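Local atomic coordinates of putative NADP oxidoreductase BF3122 (PDB entry 3D1L), a protein that probably works as an NADP-dependent oxidoreductase, holding its dinucleotide cofactor on a Rossmann-type domain. Residues L25-Y30 against Q129-F134; K32-V37 against K153-T158; E45-L50 against A56-D61. One frame throughout, in Å; residues are numbered along the deposited sequence.

Contact 1. Residues L25-Y30 against Q129-F134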
ATOM      1  N   LEU B  25      -4.765 -16.596  13.364  1.00 40.33           N
ATOM      2  CA  LEU B  25      -5.240 -17.958  13.186  1.00 40.42           C
ATOM      3  C   LEU B  25      -5.965 -18.424  14.435  1.00 40.95           C
ATOM      4  O   LEU B  25      -6.960 -19.100  14.342  1.00 42.11           O
ATOM      5  CB  LEU B  25      -4.085 -18.908  12.856  1.00 39.72           C
ATOM      6  CG  LEU B  25      -4.387 -20.400  12.663  1.00 39.30           C
ATOM      7  CD1 LEU B  25      -5.457 -20.664  11.571  1.00 36.76           C
ATOM      8  CD2 LEU B  25      -3.119 -21.163  12.326  1.00 39.85           C
ATOM      9  N   ALA B  26      -5.466 -18.073  15.612  1.00 41.90           N
ATOM     10  CA  ALA B  26      -6.179 -18.450  16.853  1.00 42.73           C
ATOM     11  C   ALA B  26      -7.544 -17.800  16.963  1.00 42.56           C
ATOM     12  O   ALA B  26      -8.498 -18.462  17.329  1.00 44.61           O
ATOM     13  CB  ALA B  26      -5.327 -18.170  18.113  1.00 41.95           C
ATOM     14  N   LYS B  27      -7.645 -16.517  16.632  1.00 42.60           N
ATOM     15  CA  LYS B  27      -8.934 -15.805  16.701  1.00 42.90           C
ATOM     16  C   LYS B  27      -9.987 -16.388  15.738  1.00 42.79           C
ATOM     17  O   LYS B  27     -11.139 -16.560  16.112  1.00 42.71           O
ATOM     18  CB  LYS B  27      -8.742 -14.303  16.461  1.00 42.58           C
ATOM     19  CG  LYS B  27      -8.119 -13.558  17.671  1.00 43.98           C
ATOM     20  CD  LYS B  27      -7.422 -12.234  17.242  1.00 44.24           C
ATOM     21  CE  LYS B  27      -8.395 -11.088  17.019  1.00 45.81           C
ATOM     22  NZ  LYS B  27      -7.716  -9.755  16.868  1.00 45.29           N
ATOM     23  N   ALA B  28      -9.563 -16.725  14.517  1.00 41.97           N
ATOM     24  CA  ALA B  28     -10.440 -17.310  13.524  1.00 41.81           C
ATOM     25  C   ALA B  28     -10.953 -18.689  13.977  1.00 42.01           C
ATOM     26  O   ALA B  28     -12.141 -18.981  13.825  1.00 41.79           O
ATOM     27  CB  ALA B  28      -9.739 -17.391  12.185  1.00 41.48           C
ATOM     28  N   LEU B  29     -10.072 -19.513  14.555  1.00 41.82           N
ATOM     29  CA  LEU B  29     -10.490 -20.808  15.132  1.00 40.95           C
ATOM     30  C   LEU B  29     -11.487 -20.650  16.275  1.00 41.90           C
ATOM     31  O   LEU B  29     -12.515 -21.305  16.278  1.00 42.21           O
ATOM     32  CB  LEU B  29      -9.283 -21.602  15.602  1.00 40.38           C
ATOM     33  CG  LEU B  29      -8.339 -22.088  14.489  1.00 40.93           C
ATOM     34  CD1 LEU B  29      -6.941 -22.402  15.070  1.00 36.17           C
ATOM     35  CD2 LEU B  29      -8.960 -23.292  13.802  1.00 39.06           C
ATOM     36  N   TYR B  30     -11.154 -19.786  17.241  1.00 42.47           N
ATOM     37  CA  TYR B  30     -12.024 -19.402  18.374  1.00 42.71           C
ATOM     38  C   TYR B  30     -13.417 -18.882  17.958  1.00 43.36           C
ATOM     39  O   TYR B  30     -14.443 -19.252  18.549  1.00 43.37           O
ATOM     40  CB  TYR B  30     -11.272 -18.361  19.226  1.00 41.59           C
ATOM     41  CG  TYR B  30     -12.063 -17.670  20.287  1.00 41.40           C
ATOM     42  CD1 TYR B  30     -12.391 -18.324  21.475  1.00 39.12           C
ATOM     43  CD2 TYR B  30     -12.464 -16.344  20.126  1.00 41.40           C
ATOM     44  CE1 TYR B  30     -13.100 -17.691  22.459  1.00 42.09           C
ATOM     45  CE2 TYR B  30     -13.176 -15.696  21.106  1.00 40.85           C
ATOM     46  CZ  TYR B  30     -13.494 -16.369  22.274  1.00 42.11           C
ATOM     47  OH  TYR B  30     -14.209 -15.738  23.265  1.00 42.35           O
ATOM     48  N   GLN B 129      -2.759  -6.116  15.474  1.00 48.93           N
ATOM     49  CA  GLN B 129      -3.735  -5.038  15.619  0.50 49.78           C
ATOM     50  C   GLN B 129      -4.712  -4.944  14.441  1.00 50.29           C
ATOM     51  O   GLN B 129      -5.454  -3.966  14.329  1.00 51.02           O
ATOM     52  CB  GLN B 129      -3.016  -3.682  15.718  0.50 49.75           C
ATOM     53  CG  GLN B 129      -1.744  -3.631  16.560  0.50 50.04           C
ATOM     54  CD  GLN B 129      -0.889  -2.405  16.237  0.50 49.84           C
ATOM     55  OE1 GLN B 129       0.316  -2.517  15.998  0.50 49.37           O
ATOM     56  NE2 GLN B 129      -1.517  -1.231  16.218  0.50 49.58           N
ATOM     57  N   ARG B 130      -4.683  -5.920  13.538  1.00 50.48           N
ATOM     58  CA  ARG B 130      -5.417  -5.821  12.283  1.00 51.11           C
ATOM     59  C   ARG B 130      -6.159  -7.125  11.962  1.00 51.48           C
ATOM     60  O   ARG B 130      -5.549  -8.203  11.848  1.00 51.33           O
ATOM     61  CB  ARG B 130      -4.444  -5.404  11.164  1.00 51.25           C
ATOM     62  CG  ARG B 130      -4.861  -5.710   9.753  1.00 51.77           C
ATOM     63  CD  ARG B 130      -5.797  -4.681   9.173  1.00 51.75           C
ATOM     64  NE  ARG B 130      -6.332  -5.192   7.922  1.00 53.51           N
ATOM     65  CZ  ARG B 130      -7.402  -4.708   7.298  1.00 55.89           C
ATOM     66  NH1 ARG B 130      -8.072  -3.669   7.798  1.00 55.82           N
ATOM     67  NH2 ARG B 130      -7.803  -5.278   6.168  1.00 55.87           N
ATOM     68  N   GLU B 131      -7.480  -7.004  11.835  1.00 51.49           N
ATOM     69  CA  GLU B 131      -8.383  -8.135  11.597  1.00 51.82           C
ATOM     70  C   GLU B 131      -8.439  -8.467  10.120  1.00 51.26           C
ATOM     71  O   GLU B 131      -8.473  -7.559   9.282  1.00 51.71           O
ATOM     72  CB  GLU B 131      -9.806  -7.789  12.066  1.00 52.54           C
ATOM     73  CG  GLU B 131      -9.956  -7.514  13.569  1.00 54.26           C
ATOM     74  CD  GLU B 131      -9.959  -8.789  14.404  1.00 57.63           C
ATOM     75  OE1 GLU B 131      -9.546  -9.860  13.887  1.00 57.63           O
ATOM     76  OE2 GLU B 131     -10.382  -8.715  15.583  1.00 58.10           O
ATOM     77  N   VAL B 132      -8.452  -9.749   9.790  1.00 50.57           N
ATOM     78  CA  VAL B 132      -8.546 -10.157   8.381  1.00 50.16           C
ATOM     79  C   VAL B 132      -9.611 -11.207   8.184  1.00 49.84           C
ATOM     80  O   VAL B 132      -9.806 -12.065   9.036  1.00 49.54           O
ATOM     81  CB  VAL B 132      -7.209 -10.706   7.784  1.00 49.95           C
ATOM     82  CG1 VAL B 132      -6.198  -9.623   7.705  1.00 50.92           C
ATOM     83  CG2 VAL B 132      -6.672 -11.861   8.591  1.00 49.12           C
ATOM     84  N   ASP B 133     -10.288 -11.133   7.043  1.00 48.95           N
ATOM     85  CA  ASP B 133     -11.218 -12.157   6.656  1.00 48.26           C
ATOM     86  C   ASP B 133     -10.442 -13.396   6.201  1.00 47.57           C
ATOM     87  O   ASP B 133      -9.828 -13.414   5.101  1.00 47.44           O
ATOM     88  CB  ASP B 133     -12.125 -11.639   5.541  1.00 48.92           C
ATOM     89  CG  ASP B 133     -13.427 -12.425   5.437  1.00 51.09           C
ATOM     90  OD1 ASP B 133     -13.687 -13.300   6.316  1.00 49.91           O
ATOM     91  OD2 ASP B 133     -14.195 -12.144   4.481  1.00 53.88           O
ATOM     92  N   PHE B 134     -10.450 -14.417   7.059  1.00 46.39           N
ATOM     93  CA  PHE B 134      -9.946 -15.742   6.697  1.00 45.41           C
ATOM     94  C   PHE B 134     -10.632 -16.424   5.508  1.00 45.27           C
ATOM     95  O   PHE B 134     -10.008 -17.269   4.854  1.00 45.03           O
ATOM     96  CB  PHE B 134      -9.930 -16.664   7.910  1.00 45.36           C
ATOM     97  CG  PHE B 134      -8.613 -16.696   8.590  1.00 44.06           C
ATOM     98  CD1 PHE B 134      -8.218 -15.632   9.410  1.00 42.17           C
ATOM     99  CD2 PHE B 134      -7.741 -17.752   8.369  1.00 42.92           C
ATOM    100  CE1 PHE B 134      -6.988 -15.648  10.024  1.00 43.81           C
ATOM    101  CE2 PHE B 134      -6.492 -17.782   8.972  1.00 42.75           C
ATOM    102  CZ  PHE B 134      -6.111 -16.729   9.798  1.00 45.03           C
TER
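The phenyl ring of F134 meets the flank of helix 20-31, and one of its faces is taken by the methyl group of A28. A28 CB stands 3.9 Å from the centroid of the F134 ring and 22° off its normal, a CH-pi contact displaced toward the rim, with F134 CD1 as the closest ring atom at 3.6 Å. L25 comes to the far end of the same ring obliquely: L25 CA is 3.7 Å from F134 CZ. One turn of helix therefore offers the ring both a methyl and a stretch of backbone. The L25 side chain sets out away from the loop and crosses the phenylalanine at about a right angle, yet its methyl L25 CD1 still reaches F134 CE2 at 4.0 Å. F139 of strand 139-143 touches both L25 and F134, continuing this apolar patch into the sheet.

The second flat group, the carboxylate of E131, is met by K27. The lysine chain kinks at its third torsion (79°) and the glutamate chain at its second (-77°), and the two cross at about a right angle. K27 NZ lies 3.1 Å from E131 OE2, a salt bridge whose hydrogen bond is weak, and 3.5 Å from E131 OE1. E131 OE2 also forms a salt bridge with R31, at the end of the same helix. One residue earlier in the same loop, R130 forms a salt bridge with E212 of the second subunit.

Two chemistries thus hold loop 129-134 to the helix: buried aromatic packing at F134 and an ion pair at the more exposed E131. With a lysine and an arginine beside it, the E131 carboxylate probably stays ionised.

Contact 2. Residues K32-V37 against K153-T158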
ATOM      1  N   LYS B  32     -14.909 -19.560  15.168  1.00 45.11           N
ATOM      2  CA  LYS B  32     -15.621 -20.671  14.539  1.00 45.22           C
ATOM      3  C   LYS B  32     -16.033 -21.746  15.532  1.00 45.01           C
ATOM      4  O   LYS B  32     -16.704 -22.729  15.167  1.00 45.23           O
ATOM      5  CB  LYS B  32     -14.816 -21.268  13.388  1.00 45.06           C
ATOM      6  CG  LYS B  32     -14.870 -20.417  12.134  1.00 47.42           C
ATOM      7  CD  LYS B  32     -16.303 -20.250  11.577  1.00 49.31           C
ATOM      8  CE  LYS B  32     -16.346 -19.149  10.522  1.00 51.00           C
ATOM      9  NZ  LYS B  32     -17.657 -19.103   9.798  1.00 51.98           N
ATOM     10  N   GLY B  33     -15.650 -21.553  16.790  1.00 44.95           N
ATOM     11  CA  GLY B  33     -16.125 -22.411  17.862  1.00 44.67           C
ATOM     12  C   GLY B  33     -15.147 -23.483  18.277  1.00 44.86           C
ATOM     13  O   GLY B  33     -15.514 -24.357  19.047  1.00 44.39           O
ATOM     14  N   PHE B  34     -13.906 -23.418  17.777  1.00 44.81           N
ATOM     15  CA  PHE B  34     -12.857 -24.362  18.199  1.00 44.70           C
ATOM     16  C   PHE B  34     -12.378 -24.050  19.607  1.00 45.04           C
ATOM     17  O   PHE B  34     -12.513 -22.922  20.084  1.00 45.31           O
ATOM     18  CB  PHE B  34     -11.651 -24.363  17.252  1.00 44.38           C
ATOM     19  CG  PHE B  34     -11.887 -25.096  15.965  1.00 44.25           C
ATOM     20  CD1 PHE B  34     -12.466 -24.452  14.880  1.00 41.84           C
ATOM     21  CD2 PHE B  34     -11.526 -26.441  15.843  1.00 44.24           C
ATOM     22  CE1 PHE B  34     -12.704 -25.139  13.693  1.00 43.24           C
ATOM     23  CE2 PHE B  34     -11.753 -27.138  14.666  1.00 43.10           C
ATOM     24  CZ  PHE B  34     -12.345 -26.487  13.585  1.00 43.41           C
ATOM     25  N   ARG B  35     -11.817 -25.066  20.253  1.00 45.53           N
ATOM     26  CA  ARG B  35     -11.343 -24.986  21.618  1.00 46.65           C
ATOM     27  C   ARG B  35      -9.816 -24.853  21.659  1.00 45.63           C
ATOM     28  O   ARG B  35      -9.083 -25.803  21.404  1.00 45.57           O
ATOM     29  CB  ARG B  35     -11.807 -26.217  22.396  1.00 47.40           C
ATOM     30  CG  ARG B  35     -11.436 -26.208  23.869  1.00 52.25           C
ATOM     31  CD  ARG B  35     -12.283 -27.247  24.632  1.00 59.14           C
ATOM     32  NE  ARG B  35     -11.525 -27.945  25.680  1.00 64.21           N
ATOM     33  CZ  ARG B  35     -11.291 -29.263  25.709  1.00 66.65           C
ATOM     34  NH1 ARG B  35     -11.758 -30.067  24.756  1.00 68.11           N
ATOM     35  NH2 ARG B  35     -10.589 -29.788  26.707  1.00 67.22           N
ATOM     36  N   ILE B  36      -9.357 -23.652  21.971  1.00 44.91           N
ATOM     37  CA  ILE B  36      -7.940 -23.405  22.161  1.00 44.78           C
ATOM     38  C   ILE B  36      -7.683 -23.549  23.651  1.00 44.51           C
ATOM     39  O   ILE B  36      -8.124 -22.710  24.437  1.00 44.41           O
ATOM     40  CB  ILE B  36      -7.537 -22.004  21.598  1.00 44.51           C
ATOM     41  CG1 ILE B  36      -7.727 -22.008  20.074  1.00 45.72           C
ATOM     42  CG2 ILE B  36      -6.097 -21.701  21.912  1.00 42.88           C
ATOM     43  CD1 ILE B  36      -8.539 -20.892  19.596  1.00 48.52           C
ATOM     44  N   VAL B  37      -6.986 -24.613  24.047  1.00 44.11           N
ATOM     45  CA  VAL B  37      -6.868 -24.893  25.473  1.00 44.62           C
ATOM     46  C   VAL B  37      -5.806 -24.034  26.144  1.00 45.04           C
ATOM     47  O   VAL B  37      -5.998 -23.602  27.294  1.00 45.06           O
ATOM     48  CB  VAL B  37      -6.719 -26.412  25.799  1.00 44.84           C
ATOM     49  CG1 VAL B  37      -7.877 -27.195  25.173  1.00 43.57           C
ATOM     50  CG2 VAL B  37      -5.408 -26.950  25.308  1.00 45.80           C
ATOM     51  N   LYS B 153      -7.359 -30.235   6.499  1.00 42.10           N
ATOM     52  CA  LYS B 153      -8.197 -29.559   5.513  1.00 43.32           C
ATOM     53  C   LYS B 153      -9.617 -29.273   6.001  1.00 42.74           C
ATOM     54  O   LYS B 153     -10.203 -28.241   5.674  1.00 42.71           O
ATOM     55  CB  LYS B 153      -8.245 -30.363   4.217  1.00 43.35           C
ATOM     56  CG  LYS B 153      -6.932 -30.303   3.460  1.00 46.98           C
ATOM     57  CD  LYS B 153      -6.845 -31.423   2.404  1.00 50.50           C
ATOM     58  CE  LYS B 153      -7.829 -31.205   1.296  1.00 52.40           C
ATOM     59  NZ  LYS B 153      -7.800 -32.376   0.378  1.00 56.38           N
ATOM     60  N   ALA B 154     -10.155 -30.190   6.785  1.00 42.76           N
ATOM     61  CA  ALA B 154     -11.475 -30.024   7.334  1.00 43.09           C
ATOM     62  C   ALA B 154     -11.473 -28.864   8.316  1.00 43.28           C
ATOM     63  O   ALA B 154     -12.399 -28.042   8.305  1.00 43.70           O
ATOM     64  CB  ALA B 154     -11.951 -31.315   7.996  1.00 42.67           C
ATOM     65  N   ILE B 155     -10.428 -28.777   9.144  1.00 43.11           N
ATOM     66  CA  ILE B 155     -10.266 -27.637  10.052  1.00 42.12           C
ATOM     67  C   ILE B 155     -10.117 -26.361   9.240  1.00 41.94           C
ATOM     68  O   ILE B 155     -10.846 -25.405   9.483  1.00 41.48           O
ATOM     69  CB  ILE B 155      -9.054 -27.781  11.001  1.00 42.43           C
ATOM     70  CG1 ILE B 155      -9.275 -28.948  11.970  1.00 43.84           C
ATOM     71  CG2 ILE B 155      -8.822 -26.472  11.779  1.00 41.66           C
ATOM     72  CD1 ILE B 155      -8.051 -29.261  12.838  1.00 42.18           C
ATOM     73  N   ALA B 156      -9.178 -26.349   8.286  1.00 41.03           N
ATOM     74  CA  ALA B 156      -8.926 -25.145   7.466  1.00 41.40           C
ATOM     75  C   ALA B 156     -10.154 -24.688   6.650  1.00 41.00           C
ATOM     76  O   ALA B 156     -10.374 -23.488   6.506  1.00 40.62           O
ATOM     77  CB  ALA B 156      -7.687 -25.307   6.570  1.00 40.63           C
ATOM     78  N   SER B 157     -10.962 -25.637   6.169  1.00 41.04           N
ATOM     79  CA  SER B 157     -12.199 -25.327   5.411  1.00 41.86           C
ATOM     80  C   SER B 157     -13.301 -24.625   6.211  1.00 41.77           C
ATOM     81  O   SER B 157     -14.168 -23.983   5.620  1.00 41.91           O
ATOM     82  CB  SER B 157     -12.776 -26.588   4.761  1.00 42.16           C
ATOM     83  OG  SER B 157     -11.848 -27.116   3.822  1.00 44.01           O
ATOM     84  N   THR B 158     -13.285 -24.753   7.542  1.00 41.64           N
ATOM     85  CA  THR B 158     -14.240 -24.021   8.372  1.00 41.69           C
ATOM     86  C   THR B 158     -13.851 -22.533   8.365  1.00 41.64           C
ATOM     87  O   THR B 158     -14.665 -21.671   8.668  1.00 41.77           O
ATOM     88  CB  THR B 158     -14.344 -24.563   9.826  1.00 41.44           C
ATOM     89  OG1 THR B 158     -13.132 -24.310  10.535  1.00 41.92           O
ATOM     90  CG2 THR B 158     -14.598 -26.064   9.852  1.00 42.45           C
TER
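F34 reaches across to the end of helix 146-157, its ring overlapping the side chains of I155 and T158. F34 CZ lies 4.0 Å from I155 CG2, an oblique approach, whereas T158 OG1 comes in at the ring edge, near its plane, 3.3 Å from F34 CE1. The hydroxyl is set between the backbone N and the carbonyl carbon of its own residue (chi1 68°), which lets T158 OG1 donate to I155 O at 2.7 Å, in the carbonyl plane. With its proton spent there, the hydroxyl turns its oxygen to the C-H edge of the phenylalanine. I155 O also accepts from T158 N, so two donors from one residue grip the I155 carbonyl near this end of the helix. Beside them the methylene chain of K32, bent at its second torsion (-61°), passes T158 O, with K32 CE 3.6 Å from T158 O.

Between K32 and F34, G33 closes helix 20-31 with a Schellman motif at positive phi, turning the chain toward strand 35-40. F34 therefore sits at a junction: I13 of strand 12-16 and L29 of helix 20-31 touch its side chain, and L29 also meets I155, wedging helix 20-31 against helix 146-157.

Contact 3. Residues E45-L50 against A56-D61; sequences ESAREL and AEYTTD
A47 and Y58 form the tight part of this contact, where helix 44-53 lies against an edge strand of the chain's sheet, 57-59. The methyl A47 CB is 3.5 Å from Y58 CD1, an oblique approach to the ring, and 3.9 Å from T59 O of the strand backbone. This methyl points at the strand where A47 CA and Y58 CA are 5.9 Å apart. Y58 has CG between its backbone N and carbonyl carbon (chi1 77°), which brings the ring against the A47-R48 backbone. R48 CB then stands over one face of the ring, 4.1 Å from the Y58 centroid and 27° off the normal, a CH-pi contact.

Toward solvent the fit slackens. R48 runs alongside the tyrosine in the same direction, but its far part departs from the ring and is modelled in two conformers; Y58 OH is hydrogen-bonded to E44, at the start of the helix. T60, an exposed residue, adds only a distant touch, T60 CG2 to A47 CB at 4.4 Å. At the end of the strand, T59 OG1 accepts from D61 N at 3.1 Å in an ST turn, and E64 also bonds this hydroxyl.

Helix and strand run antiparallel (171°), their axes 7.7 Å apart at closest approach. This is the return half of a beta-alpha-beta crossover, strand 35-40, helix 44-53, strand 57-59, as in Rossmann-type nucleotide-binding domains.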
ATOM      1  N   GLU B  45       3.998 -11.421  28.062  1.00 44.41           N
ATOM      2  CA  GLU B  45       3.119 -10.414  27.461  0.50 44.33           C
ATOM      3  C   GLU B  45       2.382 -10.965  26.236  1.00 44.22           C
ATOM      4  O   GLU B  45       1.169 -10.755  26.070  1.00 44.53           O
ATOM      5  CB  GLU B  45       3.969  -9.188  27.091  0.50 44.42           C
ATOM      6  CG  GLU B  45       3.250  -8.009  26.442  0.50 44.78           C
ATOM      7  CD  GLU B  45       4.218  -6.886  26.070  0.50 44.53           C
ATOM      8  OE1 GLU B  45       4.829  -6.945  24.978  0.50 44.82           O
ATOM      9  OE2 GLU B  45       4.371  -5.946  26.871  0.50 44.35           O
ATOM     10  N   SER B  46       3.125 -11.662  25.367  1.00 43.38           N
ATOM     11  CA  SER B  46       2.565 -12.226  24.119  1.00 43.00           C
ATOM     12  C   SER B  46       1.673 -13.439  24.367  1.00 42.56           C
ATOM     13  O   SER B  46       0.609 -13.572  23.752  1.00 41.73           O
ATOM     14  CB  SER B  46       3.676 -12.606  23.144  1.00 43.28           C
ATOM     15  OG  SER B  46       4.420 -11.443  22.805  1.00 44.78           O
ATOM     16  N   ALA B  47       2.110 -14.314  25.271  1.00 41.77           N
ATOM     17  CA  ALA B  47       1.325 -15.464  25.670  1.00 41.46           C
ATOM     18  C   ALA B  47      -0.022 -15.003  26.281  1.00 40.83           C
ATOM     19  O   ALA B  47      -1.077 -15.459  25.867  1.00 41.43           O
ATOM     20  CB  ALA B  47       2.124 -16.320  26.649  1.00 41.39           C
ATOM     21  N   ARG B  48       0.029 -14.044  27.201  1.00 39.99           N
ATOM     22  CA  ARG B  48      -1.166 -13.553  27.893  0.50 39.65           C
ATOM     23  C   ARG B  48      -2.122 -12.809  26.968  1.00 39.71           C
ATOM     24  O   ARG B  48      -3.316 -13.074  26.966  1.00 39.67           O
ATOM     25  CB  ARG B  48      -0.779 -12.650  29.072  0.50 39.60           C
ATOM     26  CG  ARG B  48      -1.984 -12.132  29.888  0.50 39.22           C
ATOM     27  CD  ARG B  48      -1.637 -10.961  30.814  0.50 39.38           C
ATOM     28  NE  ARG B  48      -0.677 -10.032  30.224  0.50 38.08           N
ATOM     29  CZ  ARG B  48       0.516  -9.749  30.745  0.50 39.36           C
ATOM     30  NH1 ARG B  48       0.907 -10.306  31.890  0.50 39.25           N
ATOM     31  NH2 ARG B  48       1.322  -8.895  30.127  0.50 39.82           N
ATOM     32  N   GLU B  49      -1.598 -11.869  26.193  1.00 40.38           N
ATOM     33  CA  GLU B  49      -2.407 -11.100  25.248  1.00 41.80           C
ATOM     34  C   GLU B  49      -3.226 -12.031  24.396  1.00 40.76           C
ATOM     35  O   GLU B  49      -4.442 -11.874  24.286  1.00 40.65           O
ATOM     36  CB  GLU B  49      -1.535 -10.200  24.357  1.00 41.34           C
ATOM     37  CG  GLU B  49      -1.176  -8.890  25.010  1.00 44.04           C
ATOM     38  CD  GLU B  49      -0.252  -8.017  24.147  1.00 45.88           C
ATOM     39  OE1 GLU B  49       0.151  -6.938  24.670  1.00 50.21           O
ATOM     40  OE2 GLU B  49       0.057  -8.383  22.970  1.00 48.16           O
ATOM     41  N   LEU B  50      -2.571 -13.020  23.811  1.00 40.17           N
ATOM     42  CA  LEU B  50      -3.316 -13.947  22.959  1.00 40.86           C
ATOM     43  C   LEU B  50      -4.305 -14.834  23.736  1.00 40.52           C
ATOM     44  O   LEU B  50      -5.416 -15.061  23.284  1.00 40.83           O
ATOM     45  CB  LEU B  50      -2.389 -14.795  22.059  1.00 39.86           C
ATOM     46  CG  LEU B  50      -3.149 -15.767  21.129  1.00 41.61           C
ATOM     47  CD1 LEU B  50      -4.295 -15.056  20.328  1.00 39.36           C
ATOM     48  CD2 LEU B  50      -2.169 -16.461  20.194  1.00 39.84           C
ATOM     49  N   ALA B  56      -8.098 -18.780  26.756  1.00 40.85           N
ATOM     50  CA  ALA B  56      -7.186 -19.932  26.917  1.00 41.24           C
ATOM     51  C   ALA B  56      -6.284 -19.754  28.107  1.00 41.40           C
ATOM     52  O   ALA B  56      -6.065 -18.624  28.535  1.00 42.11           O
ATOM     53  CB  ALA B  56      -6.296 -20.070  25.663  1.00 40.75           C
ATOM     54  N   GLU B  57      -5.720 -20.858  28.602  1.00 41.77           N
ATOM     55  CA  GLU B  57      -4.605 -20.827  29.567  1.00 42.88           C
ATOM     56  C   GLU B  57      -3.354 -20.419  28.817  1.00 42.14           C
ATOM     57  O   GLU B  57      -3.338 -20.458  27.597  1.00 42.22           O
ATOM     58  CB  GLU B  57      -4.355 -22.216  30.176  1.00 42.85           C
ATOM     59  CG  GLU B  57      -5.508 -22.800  30.973  1.00 44.22           C
ATOM     60  CD  GLU B  57      -5.092 -24.022  31.792  1.00 46.89           C
ATOM     61  OE1 GLU B  57      -4.139 -24.746  31.389  1.00 52.45           O
ATOM     62  OE2 GLU B  57      -5.711 -24.258  32.854  1.00 51.81           O
ATOM     63  N   TYR B  58      -2.302 -20.001  29.521  1.00 41.52           N
ATOM     64  CA  TYR B  58      -1.032 -19.790  28.837  1.00 41.03           C
ATOM     65  C   TYR B  58       0.151 -20.221  29.663  1.00 41.35           C
ATOM     66  O   TYR B  58       0.080 -20.317  30.889  1.00 40.99           O
ATOM     67  CB  TYR B  58      -0.852 -18.333  28.362  1.00 40.18           C
ATOM     68  CG  TYR B  58      -0.488 -17.349  29.449  1.00 39.87           C
ATOM     69  CD1 TYR B  58       0.850 -17.129  29.806  1.00 39.09           C
ATOM     70  CD2 TYR B  58      -1.469 -16.631  30.102  1.00 38.43           C
ATOM     71  CE1 TYR B  58       1.188 -16.229  30.777  1.00 38.20           C
ATOM     72  CE2 TYR B  58      -1.144 -15.717  31.107  1.00 39.89           C
ATOM     73  CZ  TYR B  58       0.181 -15.521  31.437  1.00 40.15           C
ATOM     74  OH  TYR B  58       0.499 -14.610  32.415  1.00 38.56           O
ATOM     75  N   THR B  59       1.259 -20.471  28.981  1.00 41.67           N
ATOM     76  CA  THR B  59       2.508 -20.716  29.690  1.00 41.67           C
ATOM     77  C   THR B  59       3.661 -20.096  28.885  1.00 41.19           C
ATOM     78  O   THR B  59       3.519 -19.858  27.676  1.00 39.63           O
ATOM     79  CB  THR B  59       2.735 -22.237  29.943  1.00 41.22           C
ATOM     80  OG1 THR B  59       3.887 -22.414  30.776  1.00 41.50           O
ATOM     81  CG2 THR B  59       2.975 -22.965  28.611  1.00 41.46           C
ATOM     82  N   THR B  60       4.778 -19.828  29.558  1.00 40.61           N
ATOM     83  CA  THR B  60       6.024 -19.467  28.867  1.00 41.88           C
ATOM     84  C   THR B  60       7.069 -20.559  29.082  1.00 42.49           C
ATOM     85  O   THR B  60       8.253 -20.361  28.813  1.00 41.73           O
ATOM     86  CB  THR B  60       6.626 -18.139  29.377  1.00 41.29           C
ATOM     87  OG1 THR B  60       6.887 -18.261  30.773  1.00 42.67           O
ATOM     88  CG2 THR B  60       5.687 -16.984  29.156  1.00 41.02           C
ATOM     89  N   ASP B  61       6.612 -21.705  29.585  1.00 43.36           N
ATOM     90  CA  ASP B  61       7.487 -22.821  29.897  1.00 44.52           C
ATOM     91  C   ASP B  61       6.938 -24.028  29.196  1.00 44.82           C
ATOM     92  O   ASP B  61       5.817 -24.453  29.498  1.00 45.29           O
ATOM     93  CB  ASP B  61       7.510 -23.055  31.413  1.00 45.25           C
ATOM     94  CG  ASP B  61       8.436 -24.197  31.844  1.00 46.33           C
ATOM     95  OD1 ASP B  61       8.949 -24.950  30.996  1.00 49.97           O
ATOM     96  OD2 ASP B  61       8.650 -24.349  33.060  1.00 49.75           O
TER

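All three contacts belong to the sheet domain. Contacts 1 and 2 join helix 20-31 and the start of strand 35-40 to segments 129-134 and 153-158; contact 3 lies within one beta-alpha-beta unit. Centres of contacts 1 and 2 are about 12 Å apart, of 1 and 3 about 17 Å, of 2 and 3 about 20 Å. Along the chain contacts 1 and 2 alternate, and contact 3 is nested inside the loops both close. L29 O probably accepts a hydrogen bond from F34 N, and V37 O probably accepts one from E57 N. Contacts 1 and 2 thus tie the probable cofactor-binding region to later segments, while contact 3 packs helix 44-53 on strand 57-59, at one edge of the chain's sheet.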